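Local coordinates for protein chitooligosaccharide oxidase (Gibberella zeae, PDB 6Y0R) that uses a bicovalently bound FAD to oxidise the C1 hydroxyl of chitooligosaccharides to lactones, reducing molecular oxygen to hydrogen peroxide, at residues 337-342 / 406-411; 242-247 / 357-362; 175-180 / 394-399. One frame throughout, in Å; residues are numbered along the deposited sequence.

Contact 1: residues 337-342 / 406-411; sequences DNFYAS and QFYDSV
The rings of Phe339 and Tyr408 lie almost parallel, their planes 8° apart, yet slid so far that they barely overlap. What sits above the centre of the Phe339 ring is the phenol oxygen Tyr408 OH, and the closest carbons are Phe339 CD2 and Tyr408 CZ at 3.4 Å. Phe339 turns its CG into the slot between its backbone N and carbonyl carbon (chi1 71°), which folds the ring across its neighbour on the other strand. Ala341, too small to push the phenol away, fills in beside Tyr408 CD2.

An aspartate suits the next place because it can take two hydroxyls at once. Tyr408 OH donates to Asp337 OD2 over 2.7 Å, arriving at the anti side of the carboxylate, while Ser410 OG donates to Asp337 OD1 over 3.0 Å from the syn side. Asp337 OD1 also accepts the N-H of Asn338, which comes from above the carboxylate plane, so the group is gripped from several directions.

In contrast to the buried rings, the solvent side lies around Asp337, Ser410 and Val411, all partly exposed. There a water donates to both Asp337 OD1 and Val411 O, each at 2.6 Å. Tyr340 and Asp409 are locked as a hydrogen-bonded antiparallel pair, with Tyr340 N to Asp409 O and Asp409 N to Tyr340 O both 2.9 Å. On their face of the sheet Tyr340 OH and Ser342 OG reach Asp449, and Asp409 OD2 reaches Tyr417.

Strand 338-346 is one of the two edge strands of a seven-stranded antiparallel sheet and 403-411 is its partner, followed by 371-378, whose Trp373 stacks on Tyr408. Helix 420-433 packs against Tyr340, Ser342 and Phe407, whereas the side chain of Phe339, on the other face, lies about 6 Å from the FAD.

Contact 2: residues 242-247 / 357-362; sequences WDQNTA and FVNFVS
The carbonyl oxygen of Val358, whose side chain packs against Gln244 and Ala247, is gripped twice by Ser362: Ser362 N and Ser362 OG each donate to Val358 O over 2.7 Å. The hydroxyl comes from above the carbonyl plane, a bond back to the carbonyl four residues earlier that is common for serine in helices. That leaves Ser362 CB and OG as a small, low surface along which the Gln244 side chain can lie.

Gln244 is long enough to reach along the helix surface to Asn359. With CG opposite the backbone N (chi1 -172°), its extended chain carries the amide past Ser362 CB, and Gln244 NE2 donates to Asn359 OD1 over 2.7 Å, nearly straight at 170°. The two amides are turned 66° against each other: the acceptor lies in the plane of the glutamine amide, but the donor stands above the carbonyl plane of Asn359. This polar clasp occupies the exposed side. Beneath it Val358 CG1 meets Gln244 CA, and Val358 CG2 meets Ala247 CB at 3.8 Å, alanine being small enough to admit the branched valine.

Asp243 and Thr246 form a turn just before helix 247-260: Asp243 N donates to Thr246 OG1, Thr246 N bonds weakly to Asp243 OD1, and Asp243 O accepts from Thr246 N and Ala247 N. Loop and helix 351-367 meet over Tyr276 of strand 275-283, an example of helices layered on an antiparallel sheet.

Contact 3: residues 175-180 / 394-399; sequences HGLTLD and TAYVHR
Arg399 grips the Asp180 carboxylate end-on in a two-pronged salt bridge: NH1 donates to Asp180 OD1 over 2.8 Å and NH2 to Asp180 OD2 over 3.0 Å, each through a syn lone pair. The NH2 bond is nearly straight and in the guanidinium plane; the one to OD1 is tilted from it and bent (136°). A bend at chi2 (-66°), then a straight run, brings the guanidinium there. Leu177 N donates to Asp180 OD2 over 2.9 Å from the anti side, Arg399 NH1 reaches Thr394 OG1 at 3.1 Å, and Val386 O takes a bond from Arg399 NH2. The charge of buried Arg399 is probably well compensated, and that of partly exposed Asp180 is shared over several donors.

Apolar groups pack alongside. Leu177 CD1 sits over the centre of the Tyr396 ring, 3.3 Å from its centroid, a CH-pi contact; the same methyl lies over one face of the guanidinium, near NH2, with Tyr396 CD1 over that face too. Leu179 adds CD1 beside Arg399 NH1.

Gly176, with positive phi, ends the preceding helix. Salt bridge, leucines and tyrosine tie the PCMH-type FAD-binding region to a loop joining two strands of the seven-stranded sheet.

In the fold
From the N terminus, residues 175-180 come first, in the FAD-binding region, and wait until 394-399 for their partner, so contact 3 closes the longest loop. Contact 2 lies wholly within that loop, joining the approach to helix 247-260 with helix 351-367. Contact 1 opens at 337-342, between the two halves of contact 2, and closes at 406-411, beyond contact 3; it therefore crosses both. Contacts 1 and 2 belong to the seven-stranded sheet and the helices packed on it, with the loop that enters helix 247-260; their centres are about 21 Å apart. Contact 3, on the opposite side of the chain's centre from contact 1, fastens that sheet's connecting loop to the FAD-binding part.

Contact 1: residues 337-342 / 406-411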
ATOM      1  N   ASP A 337       8.602   9.999   8.584  1.00 21.54           N
ATOM      2  CA  ASP A 337       7.544  10.595   9.399  1.00 20.06           C
ATOM      3  C   ASP A 337       7.583   9.901  10.741  1.00 20.08           C
ATOM      4  O   ASP A 337       8.253   8.897  10.878  1.00 22.50           O
ATOM      5  CB  ASP A 337       6.197  10.532   8.653  1.00 21.93           C
ATOM      6  CG  ASP A 337       5.137  11.457   9.244  1.00 27.49           C
ATOM      7  OD1 ASP A 337       5.484  12.286  10.144  1.00 29.72           O
ATOM      8  OD2 ASP A 337       3.958  11.352   8.835  1.00 32.22           O
ATOM      9  N   ASN A 338       6.853  10.440  11.702  1.00 19.62           N
ATOM     10  CA  ASN A 338       6.771   9.910  13.089  1.00 19.75           C
ATOM     11  C   ASN A 338       5.292   9.765  13.429  1.00 19.14           C
ATOM     12  O   ASN A 338       4.647  10.755  13.710  1.00 20.47           O
ATOM     13  CB  ASN A 338       7.502  10.846  14.062  1.00 21.01           C
ATOM     14  CG  ASN A 338       7.685  10.265  15.439  1.00 23.19           C
ATOM     15  OD1 ASN A 338       7.240   9.165  15.750  1.00 21.47           O
ATOM     16  ND2 ASN A 338       8.312  11.044  16.316  1.00 23.15           N
ATOM     17  N   PHE A 339       4.729   8.578  13.234  1.00 17.11           N
ATOM     18  CA  PHE A 339       3.254   8.443  13.166  1.00 17.71           C
ATOM     19  C   PHE A 339       2.753   7.066  13.565  1.00 17.95           C
ATOM     20  O   PHE A 339       3.502   6.106  13.734  1.00 18.46           O
ATOM     21  CB  PHE A 339       2.817   8.792  11.749  1.00 19.70           C
ATOM     22  CG  PHE A 339       3.214   7.758  10.737  1.00 18.30           C
ATOM     23  CD1 PHE A 339       4.494   7.715  10.225  1.00 19.47           C
ATOM     24  CD2 PHE A 339       2.283   6.844  10.259  1.00 18.58           C
ATOM     25  CE1 PHE A 339       4.871   6.811   9.243  1.00 19.29           C
ATOM     26  CE2 PHE A 339       2.654   5.948   9.250  1.00 18.98           C
ATOM     27  CZ  PHE A 339       3.948   5.903   8.781  1.00 18.87           C
ATOM     28  N   TYR A 340       1.454   7.027  13.775  1.00 17.32           N
ATOM     29  CA  TYR A 340       0.657   5.807  13.940  1.00 17.25           C
ATOM     30  C   TYR A 340      -0.507   5.885  12.943  1.00 16.89           C
ATOM     31  O   TYR A 340      -0.982   6.956  12.622  1.00 18.14           O
ATOM     32  CB  TYR A 340       0.146   5.693  15.367  1.00 17.04           C
ATOM     33  CG  TYR A 340      -0.821   4.568  15.576  1.00 15.68           C
ATOM     34  CD1 TYR A 340      -0.468   3.248  15.320  1.00 16.37           C
ATOM     35  CD2 TYR A 340      -2.131   4.819  15.957  1.00 16.51           C
ATOM     36  CE1 TYR A 340      -1.369   2.216  15.473  1.00 16.04           C
ATOM     37  CE2 TYR A 340      -3.033   3.795  16.150  1.00 16.65           C
ATOM     38  CZ  TYR A 340      -2.670   2.487  15.867  1.00 16.79           C
ATOM     39  OH  TYR A 340      -3.582   1.491  16.055  1.00 18.43           O
ATOM     40  N   ALA A 341      -0.856   4.746  12.372  1.00 15.57           N
ATOM     41  CA  ALA A 341      -1.935   4.659  11.373  1.00 15.85           C
ATOM     42  C   ALA A 341      -2.731   3.404  11.597  1.00 16.48           C
ATOM     43  O   ALA A 341      -2.292   2.437  12.252  1.00 16.86           O
ATOM     44  CB  ALA A 341      -1.347   4.682   9.982  1.00 17.26           C
ATOM     45  N   SER A 342      -3.918   3.403  11.007  1.00 16.17           N
ATOM     46  CA  SER A 342      -4.774   2.202  10.950  1.00 16.11           C
ATOM     47  C   SER A 342      -5.618   2.337   9.686  1.00 14.91           C
ATOM     48  O   SER A 342      -5.414   3.288   8.943  1.00 16.22           O
ATOM     49  CB  SER A 342      -5.652   2.103  12.182  1.00 17.09           C
ATOM     50  OG  SER A 342      -6.352   0.898  12.251  1.00 18.07           O
ATOM     51  N   GLN A 406      -8.327   5.249   5.614  1.00 15.64           N
ATOM     52  CA  GLN A 406      -6.987   5.369   6.193  1.00 16.06           C
ATOM     53  C   GLN A 406      -7.047   6.366   7.360  1.00 15.82           C
ATOM     54  O   GLN A 406      -7.579   7.442   7.162  1.00 17.19           O
ATOM     55  CB  GLN A 406      -5.971   5.794   5.146  1.00 17.98           C
ATOM     56  CG  GLN A 406      -4.624   5.974   5.799  1.00 18.99           C
ATOM     57  CD  GLN A 406      -3.531   6.337   4.833  1.00 20.26           C
ATOM     58  OE1 GLN A 406      -3.741   6.815   3.692  1.00 25.05           O
ATOM     59  NE2 GLN A 406      -2.330   6.118   5.294  1.00 17.57           N
ATOM     60  N   PHE A 407      -6.557   5.985   8.532  1.00 14.60           N
ATOM     61  CA  PHE A 407      -6.541   6.869   9.729  1.00 15.94           C
ATOM     62  C   PHE A 407      -5.087   7.123  10.108  1.00 16.86           C
ATOM     63  O   PHE A 407      -4.327   6.167  10.147  1.00 18.14           O
ATOM     64  CB  PHE A 407      -7.265   6.226  10.913  1.00 16.94           C
ATOM     65  CG  PHE A 407      -8.625   5.646  10.612  1.00 16.18           C
ATOM     66  CD1 PHE A 407      -9.740   6.470  10.551  1.00 16.86           C
ATOM     67  CD2 PHE A 407      -8.777   4.302  10.299  1.00 16.32           C
ATOM     68  CE1 PHE A 407     -11.000   5.953  10.292  1.00 17.46           C
ATOM     69  CE2 PHE A 407     -10.049   3.778  10.057  1.00 16.54           C
ATOM     70  CZ  PHE A 407     -11.141   4.616  10.012  1.00 16.25           C
ATOM     71  N   TYR A 408      -4.721   8.375  10.337  1.00 15.86           N
ATOM     72  CA  TYR A 408      -3.300   8.778  10.481  1.00 17.32           C
ATOM     73  C   TYR A 408      -3.162   9.807  11.601  1.00 20.31           C
ATOM     74  O   TYR A 408      -4.020  10.701  11.705  1.00 21.51           O
ATOM     75  CB  TYR A 408      -2.810   9.314   9.148  1.00 19.12           C
ATOM     76  CG  TYR A 408      -1.342   9.263   8.846  1.00 21.52           C
ATOM     77  CD1 TYR A 408      -0.504  10.278   9.269  1.00 24.50           C
ATOM     78  CD2 TYR A 408      -0.831   8.290   7.999  1.00 23.81           C
ATOM     79  CE1 TYR A 408       0.843  10.320   8.910  1.00 25.04           C
ATOM     80  CE2 TYR A 408       0.514   8.301   7.652  1.00 24.14           C
ATOM     81  CZ  TYR A 408       1.346   9.322   8.085  1.00 26.81           C
ATOM     82  OH  TYR A 408       2.652   9.306   7.695  1.00 24.30           O
ATOM     83  N   ASP A 409      -2.113   9.649  12.411  1.00 19.74           N
ATOM     84  CA  ASP A 409      -1.784  10.623  13.483  1.00 19.40           C
ATOM     85  C   ASP A 409      -0.275  10.785  13.501  1.00 20.08           C
ATOM     86  O   ASP A 409       0.415   9.779  13.647  1.00 19.72           O
ATOM     87  CB  ASP A 409      -2.342  10.150  14.799  1.00 19.18           C
ATOM     88  CG  ASP A 409      -2.120  11.145  15.939  1.00 21.41           C
ATOM     89  OD1 ASP A 409      -2.031  12.354  15.654  1.00 22.97           O
ATOM     90  OD2 ASP A 409      -2.171  10.689  17.060  1.00 24.90           O
ATOM     91  N   SER A 410       0.197  12.023  13.400  1.00 21.77           N
ATOM     92  CA  SER A 410       1.619  12.366  13.201  1.00 23.51           C
ATOM     93  C   SER A 410       2.074  13.321  14.310  1.00 23.95           C
ATOM     94  O   SER A 410       1.277  14.155  14.724  1.00 23.54           O
ATOM     95  CB  SER A 410       1.772  13.034  11.858  1.00 27.73           C
ATOM     96  OG  SER A 410       3.114  13.294  11.621  1.00 41.86           O
ATOM     97  N   VAL A 411       3.318  13.187  14.737  1.00 23.49           N
ATOM     98  CA  VAL A 411       3.996  14.138  15.675  1.00 24.81           C
ATOM     99  C   VAL A 411       5.322  14.547  15.048  1.00 27.40           C
ATOM    100  O   VAL A 411       5.742  13.973  14.022  1.00 27.64           O
ATOM    101  CB  VAL A 411       4.175  13.511  17.064  1.00 26.75           C
ATOM    102  CG1 VAL A 411       2.850  13.109  17.690  1.00 28.07           C
ATOM    103  CG2 VAL A 411       5.118  12.319  17.037  1.00 26.17           C
TER
HETATM  104  O   HOH W   1       6.885  13.781  11.680  1.00 39.90           O

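Contact 2: residues 242-247 / 357-362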
ATOM      1  N   TRP A 242     -18.890  21.608   6.065  1.00 22.75           N
ATOM      2  CA  TRP A 242     -19.798  20.688   6.765  1.00 22.68           C
ATOM      3  C   TRP A 242     -19.644  20.833   8.268  1.00 26.49           C
ATOM      4  O   TRP A 242     -18.562  21.212   8.738  1.00 26.49           O
ATOM      5  CB  TRP A 242     -19.544  19.249   6.301  1.00 21.90           C
ATOM      6  CG  TRP A 242     -20.035  18.967   4.913  1.00 21.18           C
ATOM      7  CD1 TRP A 242     -20.800  19.755   4.100  1.00 24.77           C
ATOM      8  CD2 TRP A 242     -19.850  17.730   4.208  1.00 20.62           C
ATOM      9  NE1 TRP A 242     -21.037  19.129   2.897  1.00 24.44           N
ATOM     10  CE2 TRP A 242     -20.490  17.863   2.946  1.00 21.67           C
ATOM     11  CE3 TRP A 242     -19.212  16.526   4.514  1.00 19.69           C
ATOM     12  CZ2 TRP A 242     -20.477  16.841   2.000  1.00 18.87           C
ATOM     13  CZ3 TRP A 242     -19.209  15.515   3.572  1.00 17.77           C
ATOM     14  CH2 TRP A 242     -19.852  15.661   2.345  1.00 17.95           C
ATOM     15  N   ASP A 243     -20.693  20.471   8.971  1.00 25.30           N
ATOM     16  CA  ASP A 243     -20.681  20.334  10.438  1.00 26.42           C
ATOM     17  C   ASP A 243     -21.461  19.075  10.793  1.00 27.81           C
ATOM     18  O   ASP A 243     -21.843  18.263   9.903  1.00 26.23           O
ATOM     19  CB  ASP A 243     -21.216  21.601  11.110  1.00 28.02           C
ATOM     20  CG  ASP A 243     -22.628  21.986  10.720  1.00 32.41           C
ATOM     21  OD1 ASP A 243     -23.347  21.134  10.165  1.00 28.43           O
ATOM     22  OD2 ASP A 243     -23.005  23.158  10.975  1.00 36.30           O
ATOM     23  N   GLN A 244     -21.758  18.908  12.076  1.00 28.55           N
ATOM     24  CA  GLN A 244     -22.413  17.681  12.567  1.00 31.04           C
ATOM     25  C   GLN A 244     -23.790  17.526  11.904  1.00 31.65           C
ATOM     26  O   GLN A 244     -24.194  16.381  11.672  1.00 34.05           O
ATOM     27  CB  GLN A 244     -22.336  17.742  14.101  1.00 35.31           C
ATOM     28  CG  GLN A 244     -22.784  16.478  14.796  1.00 37.95           C
ATOM     29  CD  GLN A 244     -22.322  16.455  16.234  1.00 40.49           C
ATOM     30  OE1 GLN A 244     -21.920  17.468  16.801  1.00 44.75           O
ATOM     31  NE2 GLN A 244     -22.356  15.275  16.824  1.00 47.71           N
ATOM     32  N   ASN A 245     -24.470  18.610  11.497  1.00 28.70           N
ATOM     33  CA  ASN A 245     -25.814  18.515  10.866  1.00 30.86           C
ATOM     34  C   ASN A 245     -25.761  18.104   9.389  1.00 27.66           C
ATOM     35  O   ASN A 245     -26.770  17.565   8.912  1.00 33.47           O
ATOM     36  CB  ASN A 245     -26.589  19.833  10.919  1.00 33.92           C
ATOM     37  CG  ASN A 245     -26.958  20.223  12.332  1.00 39.79           C
ATOM     38  OD1 ASN A 245     -27.526  19.429  13.075  1.00 47.52           O
ATOM     39  ND2 ASN A 245     -26.614  21.437  12.717  1.00 42.63           N
ATOM     40  N   THR A 246     -24.702  18.442   8.646  1.00 21.88           N
ATOM     41  CA  THR A 246     -24.654  18.290   7.186  1.00 21.92           C
ATOM     42  C   THR A 246     -23.714  17.148   6.809  1.00 19.51           C
ATOM     43  O   THR A 246     -23.943  16.575   5.756  1.00 18.87           O
ATOM     44  CB  THR A 246     -24.238  19.583   6.501  1.00 23.37           C
ATOM     45  OG1 THR A 246     -23.056  20.121   7.091  1.00 21.23           O
ATOM     46  CG2 THR A 246     -25.331  20.634   6.624  1.00 25.90           C
ATOM     47  N   ALA A 247     -22.725  16.838   7.651  1.00 20.11           N
ATOM     48  CA  ALA A 247     -21.697  15.833   7.249  1.00 19.21           C
ATOM     49  C   ALA A 247     -22.293  14.435   7.098  1.00 19.70           C
ATOM     50  O   ALA A 247     -21.912  13.724   6.174  1.00 19.16           O
ATOM     51  CB  ALA A 247     -20.515  15.806   8.184  1.00 20.35           C
ATOM     52  N   PHE A 357     -20.015   8.042  13.269  1.00 22.14           N
ATOM     53  CA  PHE A 357     -18.687   8.501  12.826  1.00 21.03           C
ATOM     54  C   PHE A 357     -18.555  10.015  12.982  1.00 20.58           C
ATOM     55  O   PHE A 357     -17.596  10.519  13.570  1.00 21.29           O
ATOM     56  CB  PHE A 357     -18.486   8.013  11.392  1.00 21.34           C
ATOM     57  CG  PHE A 357     -17.245   8.514  10.731  1.00 23.48           C
ATOM     58  CD1 PHE A 357     -16.001   8.204  11.228  1.00 24.71           C
ATOM     59  CD2 PHE A 357     -17.319   9.227   9.546  1.00 27.18           C
ATOM     60  CE1 PHE A 357     -14.853   8.666  10.602  1.00 24.39           C
ATOM     61  CE2 PHE A 357     -16.174   9.680   8.919  1.00 27.77           C
ATOM     62  CZ  PHE A 357     -14.940   9.405   9.459  1.00 27.46           C
ATOM     63  N   VAL A 358     -19.485  10.776  12.397  1.00 22.56           N
ATOM     64  CA  VAL A 358     -19.447  12.262  12.422  1.00 20.23           C
ATOM     65  C   VAL A 358     -19.542  12.741  13.893  1.00 20.89           C
ATOM     66  O   VAL A 358     -18.849  13.690  14.241  1.00 20.29           O
ATOM     67  CB  VAL A 358     -20.579  12.827  11.551  1.00 20.47           C
ATOM     68  CG1 VAL A 358     -20.763  14.299  11.823  1.00 22.19           C
ATOM     69  CG2 VAL A 358     -20.350  12.562  10.061  1.00 20.97           C
ATOM     70  N   ASN A 359     -20.377  12.093  14.712  1.00 24.23           N
ATOM     71  CA  ASN A 359     -20.479  12.397  16.176  1.00 24.65           C
ATOM     72  C   ASN A 359     -19.097  12.282  16.840  1.00 24.37           C
ATOM     73  O   ASN A 359     -18.696  13.217  17.568  1.00 26.18           O
ATOM     74  CB  ASN A 359     -21.561  11.523  16.817  1.00 27.74           C
ATOM     75  CG  ASN A 359     -22.962  11.952  16.410  1.00 34.97           C
ATOM     76  OD1 ASN A 359     -23.145  12.948  15.688  1.00 45.04           O
ATOM     77  ND2 ASN A 359     -23.960  11.221  16.881  1.00 41.54           N
ATOM     78  N   PHE A 360     -18.332  11.222  16.558  1.00 22.67           N
ATOM     79  CA  PHE A 360     -16.971  11.031  17.107  1.00 21.47           C
ATOM     80  C   PHE A 360     -16.064  12.138  16.570  1.00 22.20           C
ATOM     81  O   PHE A 360     -15.322  12.786  17.327  1.00 22.92           O
ATOM     82  CB  PHE A 360     -16.423   9.640  16.783  1.00 23.17           C
ATOM     83  CG  PHE A 360     -15.091   9.372  17.430  1.00 23.63           C
ATOM     84  CD1 PHE A 360     -13.920   9.901  16.896  1.00 23.95           C
ATOM     85  CD2 PHE A 360     -15.016   8.668  18.624  1.00 24.67           C
ATOM     86  CE1 PHE A 360     -12.696   9.693  17.515  1.00 27.57           C
ATOM     87  CE2 PHE A 360     -13.790   8.444  19.226  1.00 23.97           C
ATOM     88  CZ  PHE A 360     -12.647   8.980  18.689  1.00 25.46           C
ATOM     89  N   VAL A 361     -16.119  12.385  15.257  1.00 22.73           N
ATOM     90  CA  VAL A 361     -15.239  13.400  14.627  1.00 22.74           C
ATOM     91  C   VAL A 361     -15.545  14.787  15.219  1.00 23.80           C
ATOM     92  O   VAL A 361     -14.595  15.545  15.437  1.00 22.39           O
ATOM     93  CB  VAL A 361     -15.431  13.401  13.103  1.00 23.39           C
ATOM     94  CG1 VAL A 361     -14.838  14.635  12.456  1.00 24.83           C
ATOM     95  CG2 VAL A 361     -14.842  12.130  12.514  1.00 24.07           C
ATOM     96  N   SER A 362     -16.824  15.086  15.448  1.00 24.71           N
ATOM     97  CA  SER A 362     -17.319  16.417  15.886  1.00 28.01           C
ATOM     98  C   SER A 362     -17.075  16.667  17.376  1.00 31.76           C
ATOM     99  O   SER A 362     -17.121  17.851  17.755  1.00 29.14           O
ATOM    100  CB  SER A 362     -18.789  16.571  15.557  1.00 29.66           C
ATOM    101  OG  SER A 362     -18.971  16.418  14.157  1.00 31.39           O
TER

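Contact 3: residues 175-180 / 394-399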
ATOM      1  N   HIS A 175      -8.532   0.623 -13.546  1.00 17.85           N
ATOM      2  CA  HIS A 175      -7.461  -0.334 -13.923  1.00 17.55           C
ATOM      3  C   HIS A 175      -7.144  -1.327 -12.796  1.00 19.27           C
ATOM      4  O   HIS A 175      -6.419  -2.276 -13.049  1.00 21.53           O
ATOM      5  CB  HIS A 175      -6.207   0.399 -14.383  1.00 19.20           C
ATOM      6  CG  HIS A 175      -6.390   1.113 -15.681  1.00 20.97           C
ATOM      7  ND1 HIS A 175      -6.593   0.433 -16.875  1.00 21.73           N
ATOM      8  CD2 HIS A 175      -6.449   2.429 -15.967  1.00 20.84           C
ATOM      9  CE1 HIS A 175      -6.737   1.345 -17.853  1.00 22.13           C
ATOM     10  NE2 HIS A 175      -6.685   2.571 -17.320  1.00 22.30           N
ATOM     11  N   GLY A 176      -7.726  -1.145 -11.621  1.00 17.22           N
ATOM     12  CA  GLY A 176      -7.560  -2.074 -10.499  1.00 16.48           C
ATOM     13  C   GLY A 176      -6.463  -1.661  -9.554  1.00 16.66           C
ATOM     14  O   GLY A 176      -5.851  -0.586  -9.739  1.00 17.97           O
ATOM     15  N   LEU A 177      -6.137  -2.569  -8.644  1.00 16.22           N
ATOM     16  CA  LEU A 177      -4.954  -2.433  -7.789  1.00 16.89           C
ATOM     17  C   LEU A 177      -3.729  -2.716  -8.626  1.00 17.36           C
ATOM     18  O   LEU A 177      -3.836  -3.308  -9.726  1.00 18.11           O
ATOM     19  CB  LEU A 177      -5.016  -3.428  -6.622  1.00 19.16           C
ATOM     20  CG  LEU A 177      -6.258  -3.337  -5.751  1.00 21.69           C
ATOM     21  CD1 LEU A 177      -6.393  -4.572  -4.849  1.00 26.46           C
ATOM     22  CD2 LEU A 177      -6.257  -2.056  -4.956  1.00 22.68           C
ATOM     23  N   THR A 178      -2.567  -2.325  -8.149  1.00 15.21           N
ATOM     24  CA  THR A 178      -1.327  -2.575  -8.897  1.00 17.40           C
ATOM     25  C   THR A 178      -1.279  -4.070  -9.229  1.00 18.81           C
ATOM     26  O   THR A 178      -0.912  -4.465 -10.354  1.00 17.67           O
ATOM     27  CB  THR A 178      -0.074  -2.104  -8.160  1.00 18.08           C
ATOM     28  OG1 THR A 178      -0.280  -0.824  -7.629  1.00 16.24           O
ATOM     29  CG2 THR A 178       1.134  -2.039  -9.058  1.00 17.33           C
ATOM     30  N   LEU A 179      -1.625  -4.921  -8.273  1.00 17.11           N
ATOM     31  CA  LEU A 179      -1.463  -6.379  -8.493  1.00 16.08           C
ATOM     32  C   LEU A 179      -2.465  -6.935  -9.503  1.00 17.65           C
ATOM     33  O   LEU A 179      -2.233  -8.062  -9.986  1.00 19.49           O
ATOM     34  CB  LEU A 179      -1.528  -7.133  -7.163  1.00 18.09           C
ATOM     35  CG  LEU A 179      -2.767  -6.938  -6.300  1.00 18.85           C
ATOM     36  CD1 LEU A 179      -3.973  -7.664  -6.878  1.00 20.08           C
ATOM     37  CD2 LEU A 179      -2.476  -7.449  -4.892  1.00 20.29           C
ATOM     38  N   ASP A 180      -3.499  -6.179  -9.873  1.00 17.70           N
ATOM     39  CA  ASP A 180      -4.513  -6.635 -10.871  1.00 17.27           C
ATOM     40  C   ASP A 180      -3.884  -6.649 -12.259  1.00 17.92           C
ATOM     41  O   ASP A 180      -4.466  -7.341 -13.132  1.00 20.79           O
ATOM     42  CB  ASP A 180      -5.825  -5.877 -10.754  1.00 18.16           C
ATOM     43  CG  ASP A 180      -6.586  -6.228  -9.461  1.00 19.24           C
ATOM     44  OD1 ASP A 180      -6.671  -7.450  -9.147  1.00 20.18           O
ATOM     45  OD2 ASP A 180      -7.130  -5.299  -8.798  1.00 18.88           O
ATOM     46  N   THR A 394      -7.461 -13.674  -5.852  1.00 17.92           N
ATOM     47  CA  THR A 394      -6.065 -13.366  -5.488  1.00 17.20           C
ATOM     48  C   THR A 394      -6.006 -13.438  -3.957  1.00 16.93           C
ATOM     49  O   THR A 394      -7.072 -13.506  -3.347  1.00 17.04           O
ATOM     50  CB  THR A 394      -5.637 -11.968  -5.950  1.00 17.93           C
ATOM     51  OG1 THR A 394      -6.446 -10.977  -5.315  1.00 16.85           O
ATOM     52  CG2 THR A 394      -5.716 -11.793  -7.459  1.00 19.82           C
ATOM     53  N   ALA A 395      -4.817 -13.381  -3.381  1.00 17.92           N
ATOM     54  CA  ALA A 395      -4.686 -13.310  -1.903  1.00 17.60           C
ATOM     55  C   ALA A 395      -5.345 -12.030  -1.376  1.00 18.02           C
ATOM     56  O   ALA A 395      -5.775 -12.014  -0.214  1.00 15.17           O
ATOM     57  CB  ALA A 395      -3.235 -13.388  -1.532  1.00 17.65           C
ATOM     58  N   TYR A 396      -5.489 -10.971  -2.184  1.00 16.15           N
ATOM     59  CA  TYR A 396      -6.149  -9.708  -1.771  1.00 17.29           C
ATOM     60  C   TYR A 396      -7.653  -9.974  -1.604  1.00 18.12           C
ATOM     61  O   TYR A 396      -8.399 -10.237  -2.600  1.00 17.93           O
ATOM     62  CB  TYR A 396      -5.895  -8.592  -2.787  1.00 16.98           C
ATOM     63  CG  TYR A 396      -6.444  -7.270  -2.348  1.00 18.30           C
ATOM     64  CD1 TYR A 396      -7.759  -6.914  -2.585  1.00 18.18           C
ATOM     65  CD2 TYR A 396      -5.635  -6.392  -1.655  1.00 20.54           C
ATOM     66  CE1 TYR A 396      -8.265  -5.703  -2.155  1.00 21.48           C
ATOM     67  CE2 TYR A 396      -6.128  -5.180  -1.209  1.00 23.12           C
ATOM     68  CZ  TYR A 396      -7.443  -4.835  -1.462  1.00 27.01           C
ATOM     69  OH  TYR A 396      -7.925  -3.626  -1.043  1.00 38.08           O
ATOM     70  N   VAL A 397      -8.133  -9.943  -0.374  1.00 17.18           N
ATOM     71  CA  VAL A 397      -9.485 -10.457  -0.072  1.00 16.80           C
ATOM     72  C   VAL A 397     -10.563  -9.378  -0.198  1.00 16.93           C
ATOM     73  O   VAL A 397     -11.729  -9.749  -0.384  1.00 18.33           O
ATOM     74  CB  VAL A 397      -9.492 -11.133   1.301  1.00 16.42           C
ATOM     75  CG1 VAL A 397      -9.564 -10.126   2.432  1.00 15.78           C
ATOM     76  CG2 VAL A 397     -10.634 -12.142   1.410  1.00 18.70           C
ATOM     77  N   HIS A 398     -10.251  -8.093  -0.033  1.00 15.40           N
ATOM     78  CA  HIS A 398     -11.260  -7.033   0.214  1.00 16.05           C
ATOM     79  C   HIS A 398     -11.861  -6.561  -1.119  1.00 18.07           C
ATOM     80  O   HIS A 398     -11.751  -5.366  -1.473  1.00 18.06           O
ATOM     81  CB  HIS A 398     -10.648  -5.912   1.066  1.00 18.59           C
ATOM     82  CG  HIS A 398     -10.201  -6.376   2.409  1.00 18.45           C
ATOM     83  ND1 HIS A 398     -11.035  -7.087   3.270  1.00 20.93           N
ATOM     84  CD2 HIS A 398      -9.035  -6.170   3.081  1.00 20.02           C
ATOM     85  CE1 HIS A 398     -10.334  -7.359   4.371  1.00 20.92           C
ATOM     86  NE2 HIS A 398      -9.138  -6.820   4.280  1.00 19.46           N
ATOM     87  N   ARG A 399     -12.456  -7.496  -1.845  1.00 18.45           N
ATOM     88  CA  ARG A 399     -13.082  -7.224  -3.169  1.00 17.88           C
ATOM     89  C   ARG A 399     -14.576  -6.925  -3.014  1.00 20.92           C
ATOM     90  O   ARG A 399     -15.217  -6.461  -4.010  1.00 22.58           O
ATOM     91  CB  ARG A 399     -12.914  -8.476  -4.025  1.00 16.41           C
ATOM     92  CG  ARG A 399     -11.477  -8.904  -4.252  1.00 16.54           C
ATOM     93  CD  ARG A 399     -10.670  -7.911  -5.074  1.00 16.18           C
ATOM     94  NE  ARG A 399      -9.383  -8.418  -5.514  1.00 15.92           N
ATOM     95  CZ  ARG A 399      -8.546  -7.783  -6.289  1.00 17.15           C
ATOM     96  NH1 ARG A 399      -7.426  -8.373  -6.649  1.00 17.38           N
ATOM     97  NH2 ARG A 399      -8.890  -6.592  -6.762  1.00 16.63           N
TER